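Aspartokinase (Synechocystis, PDB 3L76) probably catalyses the ATP-dependent phosphorylation of the beta-carboxyl group of aspartate, and binds lysine and threonine in pockets formed by its ACT domains. Local coordinates at residues A[443-448]-A[497-502]; A[460-465]-A[507-512]. All blocks are in the same frame, centred on the assembly; numbering follows the deposited sequence.

Contact 1: A[443-448]-A[497-502]; sequences DQAQIA and VAEGDS
Strand residues 444-448 and the end of strand 490-498 run antiparallel, with A445 and V497 forming a hydrogen-bonded pair and Q444 and A498 the non-hydrogen-bonded pair beside it. The N of A445 meets the O of V497 at 2.7 Å, and the return bond from the N of V497 to the O of A445 is longer, 3.2 Å. Past A498 the chain turns into helix 499-512, yet one more bond follows: the N of E499 gives its hydrogen to the O of D443, 3.3 Å away and almost straight at hydrogen (172°). E499, where the chain turns from strand to helix, is thereby tied to the neighbouring strand 437-453.

A445 and V497 face the same side of the sheet, where the helix turns back beneath them. A445 is buried between the paired strand and the returning helix, so a small apolar residue suits the place, its methyl lying near the OG of S502. Further along the strand I447 reaches back with CD1, which touches CG2 of V497 at 3.9 Å and approaches the O of S502 at a similar distance. Its CG1 stands anti to the carbonyl carbon (chi1 -55°) and the chain then runs extended, carrying the terminal methyl to the valine. E499 lays its aliphatic part along the other strand, CG 3.4 Å from the O of D443. On Q444, CG rests against the O of V497.

Here the third strand of the ACT domain passes directly into its second helix, beside the first strand. Hydrogen bonding across the contact is confined to the main chain, and the bond from E499 to D443 carries it beyond the A445-V497 pair to the turn into the helix, while small and branched apolar groups close the layer between strand and helix.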
# COMPACT_ATOMS: atom_id res chain seq x y z
N ASP A 443 0.18 -37.76 6.70
CA ASP A 443 -0.82 -36.93 7.36
C ASP A 443 -2.22 -37.26 6.88
O ASP A 443 -3.17 -36.52 7.14
CB ASP A 443 -0.55 -35.45 7.10
CG ASP A 443 0.61 -34.92 7.90
OD1 ASP A 443 1.73 -35.45 7.78
OD2 ASP A 443 0.40 -33.95 8.67
N GLN A 444 -2.35 -38.38 6.18
CA GLN A 444 -3.60 -38.69 5.51
C GLN A 444 -4.36 -39.82 6.17
O GLN A 444 -3.78 -40.63 6.87
CB GLN A 444 -3.33 -39.05 4.06
CG GLN A 444 -4.21 -38.33 3.07
CD GLN A 444 -3.70 -36.94 2.72
OE1 GLN A 444 -3.41 -36.64 1.57
NE2 GLN A 444 -3.58 -36.10 3.73
N ALA A 445 -5.66 -39.87 5.94
CA ALA A 445 -6.48 -40.99 6.38
C ALA A 445 -7.15 -41.69 5.20
O ALA A 445 -7.64 -41.06 4.27
CB ALA A 445 -7.54 -40.50 7.37
N GLN A 446 -7.18 -43.01 5.23
CA GLN A 446 -7.88 -43.76 4.20
C GLN A 446 -9.35 -43.90 4.57
O GLN A 446 -9.69 -44.19 5.71
CB GLN A 446 -7.26 -45.13 4.03
CG GLN A 446 -8.02 -46.05 3.08
CD GLN A 446 -7.56 -47.49 3.21
OE1 GLN A 446 -6.94 -48.04 2.31
NE2 GLN A 446 -7.84 -48.09 4.36
N ILE A 447 -10.22 -43.65 3.61
CA ILE A 447 -11.64 -43.87 3.81
C ILE A 447 -12.19 -44.62 2.61
O ILE A 447 -12.06 -44.18 1.48
CB ILE A 447 -12.42 -42.55 3.98
CG1 ILE A 447 -11.83 -41.72 5.11
CG2 ILE A 447 -13.90 -42.85 4.25
CD1 ILE A 447 -12.59 -40.44 5.35
N ALA A 448 -12.80 -45.76 2.87
CA ALA A 448 -13.36 -46.56 1.80
C ALA A 448 -14.85 -46.65 1.95
O ALA A 448 -15.38 -46.81 3.05
CB ALA A 448 -12.74 -47.94 1.76
N VAL A 497 -8.07 -38.39 2.62
CA VAL A 497 -8.20 -37.00 3.03
C VAL A 497 -7.32 -36.76 4.24
O VAL A 497 -6.85 -37.71 4.88
CB VAL A 497 -9.65 -36.62 3.39
CG1 VAL A 497 -10.53 -36.66 2.15
CG2 VAL A 497 -10.18 -37.52 4.49
N ALA A 498 -7.08 -35.49 4.54
CA ALA A 498 -6.35 -35.10 5.74
C ALA A 498 -7.08 -35.66 6.96
O ALA A 498 -8.30 -35.56 7.04
CB ALA A 498 -6.26 -33.57 5.81
N GLU A 499 -6.33 -36.24 7.89
CA GLU A 499 -6.91 -36.78 9.13
C GLU A 499 -7.88 -35.81 9.82
O GLU A 499 -8.85 -36.23 10.44
CB GLU A 499 -5.82 -37.21 10.10
CG GLU A 499 -4.89 -38.27 9.55
CD GLU A 499 -4.02 -38.90 10.63
OE1 GLU A 499 -4.13 -38.50 11.81
OE2 GLU A 499 -3.22 -39.80 10.29
N GLY A 500 -7.60 -34.52 9.72
CA GLY A 500 -8.51 -33.50 10.23
C GLY A 500 -9.90 -33.56 9.63
O GLY A 500 -10.87 -33.21 10.29
N ASP A 501 -10.00 -34.01 8.39
CA ASP A 501 -11.28 -34.06 7.69
C ASP A 501 -11.93 -35.44 7.79
O ASP A 501 -13.08 -35.63 7.39
CB ASP A 501 -11.09 -33.67 6.22
CG ASP A 501 -10.75 -32.21 6.05
OD1 ASP A 501 -11.32 -31.38 6.78
OD2 ASP A 501 -9.91 -31.90 5.18
N SER A 502 -11.19 -36.40 8.32
CA SER A 502 -11.65 -37.78 8.51
C SER A 502 -13.09 -37.89 8.98
O SER A 502 -13.96 -38.41 8.28
CB SER A 502 -10.76 -38.48 9.53
OG SER A 502 -10.28 -39.71 9.04

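Contact 2: A[460-465]-A[507-512]; sequences AQLFTA and AILQPL
Between the antiparallel helices 460-465 and 507-512, A465 offers a low point into which two larger side chains press. Its CB is met by CG2 of I508 and by CD2 of L512, each at 3.8 Å, so a single methyl sits against two branched neighbours one helical turn apart. The small A465 suits the place, since I508 and L512 supply the volume. CD2 of L512 also reaches over the backbone of the first helix, 3.7 Å from the O of Q461.

The axes, 9.9 Å apart at their closest and 148° between directions, belong to the two helices that pack on one face of the sheet in the beta-alpha-beta-beta-alpha-beta fold of an ACT domain. On the side nearer that sheet, L462 and L509 meet with their side chains at about a right angle, CD2 to CD2 at 3.9 Å. In L509 a chi1 of -59° and an extended chi2 of 172° together carry CD2 to the O of L462, 3.5 Å away. L509 continues onto F495 and I521 of the strands, whereas L462 also touches W516 in the loop after the second helix.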
# COMPACT_ATOMS: atom_id res chain seq x y z
N ALA A 460 -19.98 -39.28 -8.52
CA ALA A 460 -20.32 -37.86 -8.57
C ALA A 460 -20.99 -37.42 -7.28
O ALA A 460 -20.59 -36.44 -6.66
CB ALA A 460 -21.22 -37.55 -9.77
N GLN A 461 -22.01 -38.16 -6.87
CA GLN A 461 -22.80 -37.75 -5.72
C GLN A 461 -22.04 -37.86 -4.39
O GLN A 461 -22.24 -37.05 -3.49
CB GLN A 461 -24.18 -38.43 -5.70
CG GLN A 461 -24.38 -39.53 -4.67
CD GLN A 461 -25.74 -40.18 -4.82
OE1 GLN A 461 -26.39 -40.06 -5.86
NE2 GLN A 461 -26.19 -40.87 -3.77
N LEU A 462 -21.13 -38.81 -4.30
CA LEU A 462 -20.34 -38.98 -3.09
C LEU A 462 -19.29 -37.90 -2.97
O LEU A 462 -19.10 -37.31 -1.91
CB LEU A 462 -19.67 -40.35 -3.08
CG LEU A 462 -20.63 -41.54 -3.00
CD1 LEU A 462 -19.95 -42.79 -3.48
CD2 LEU A 462 -21.19 -41.72 -1.59
N PHE A 463 -18.62 -37.62 -4.08
CA PHE A 463 -17.55 -36.64 -4.05
C PHE A 463 -18.05 -35.21 -4.14
O PHE A 463 -17.38 -34.30 -3.63
CB PHE A 463 -16.46 -36.96 -5.07
CG PHE A 463 -15.68 -38.16 -4.70
CD1 PHE A 463 -14.70 -38.07 -3.73
CD2 PHE A 463 -15.97 -39.39 -5.25
CE1 PHE A 463 -14.00 -39.19 -3.35
CE2 PHE A 463 -15.27 -40.50 -4.85
CZ PHE A 463 -14.30 -40.40 -3.89
N THR A 464 -19.23 -35.00 -4.72
CA THR A 464 -19.84 -33.67 -4.71
C THR A 464 -20.17 -33.27 -3.28
O THR A 464 -19.95 -32.13 -2.88
CB THR A 464 -21.12 -33.60 -5.55
OG1 THR A 464 -20.79 -33.71 -6.93
CG2 THR A 464 -21.84 -32.26 -5.34
N ALA A 465 -20.68 -34.23 -2.52
CA ALA A 465 -21.04 -34.02 -1.12
C ALA A 465 -19.85 -33.56 -0.28
O ALA A 465 -19.96 -32.59 0.47
CB ALA A 465 -21.64 -35.29 -0.54
N ALA A 507 -18.99 -38.58 8.36
CA ALA A 507 -20.28 -38.05 8.77
C ALA A 507 -21.12 -37.57 7.59
O ALA A 507 -22.34 -37.65 7.64
CB ALA A 507 -20.08 -36.92 9.77
N ILE A 508 -20.47 -37.05 6.56
CA ILE A 508 -21.17 -36.58 5.36
C ILE A 508 -21.69 -37.76 4.52
O ILE A 508 -22.80 -37.74 4.02
CB ILE A 508 -20.26 -35.69 4.50
CG1 ILE A 508 -19.83 -34.46 5.30
CG2 ILE A 508 -20.95 -35.30 3.18
CD1 ILE A 508 -18.65 -33.73 4.72
N LEU A 509 -20.87 -38.79 4.39
CA LEU A 509 -21.21 -39.91 3.51
C LEU A 509 -22.20 -40.93 4.09
O LEU A 509 -22.94 -41.56 3.33
CB LEU A 509 -19.94 -40.62 3.03
CG LEU A 509 -18.89 -39.81 2.26
CD1 LEU A 509 -17.64 -40.63 2.05
CD2 LEU A 509 -19.46 -39.31 0.94
N GLN A 510 -22.24 -41.09 5.41
CA GLN A 510 -23.07 -42.12 6.03
C GLN A 510 -24.53 -42.05 5.60
O GLN A 510 -25.12 -43.07 5.22
CB GLN A 510 -22.96 -42.08 7.56
CG GLN A 510 -23.53 -43.31 8.22
CD GLN A 510 -22.71 -44.56 7.94
OE1 GLN A 510 -21.50 -44.58 8.18
NE2 GLN A 510 -23.36 -45.61 7.45
N PRO A 511 -25.13 -40.86 5.65
CA PRO A 511 -26.50 -40.65 5.16
C PRO A 511 -26.71 -41.13 3.71
O PRO A 511 -27.76 -41.70 3.40
CB PRO A 511 -26.64 -39.13 5.18
CG PRO A 511 -25.70 -38.68 6.22
CD PRO A 511 -24.57 -39.63 6.24
N LEU A 512 -25.72 -40.89 2.85
CA LEU A 512 -25.89 -41.10 1.42
C LEU A 512 -25.93 -42.57 1.01
O LEU A 512 -26.41 -42.89 -0.07
CB LEU A 512 -24.82 -40.36 0.60
CG LEU A 512 -24.98 -38.84 0.48
CD1 LEU A 512 -24.79 -38.19 1.83
CD2 LEU A 512 -23.99 -38.28 -0.52

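In the fold
Both contacts lie in the same ACT domain and share helix 499-512: contact 1 holds its first turn to strand 437-453, contact 2 its last turns to helix 458-468. Contact 1 is the more buried and combines main-chain hydrogen bonds with a few apolar touches, as befits paired strands. Contact 2 lies farther from the centre of the chain, is partly buried, and has no hydrogen bond between its segments, relying on interlocking aliphatic groups. F495, on strand 490-498, joins the two regions, since I447 touches it from the strand beside it and L509 and F463 from the helices. The centres of contacts 1 and 2 are about 15 Å apart.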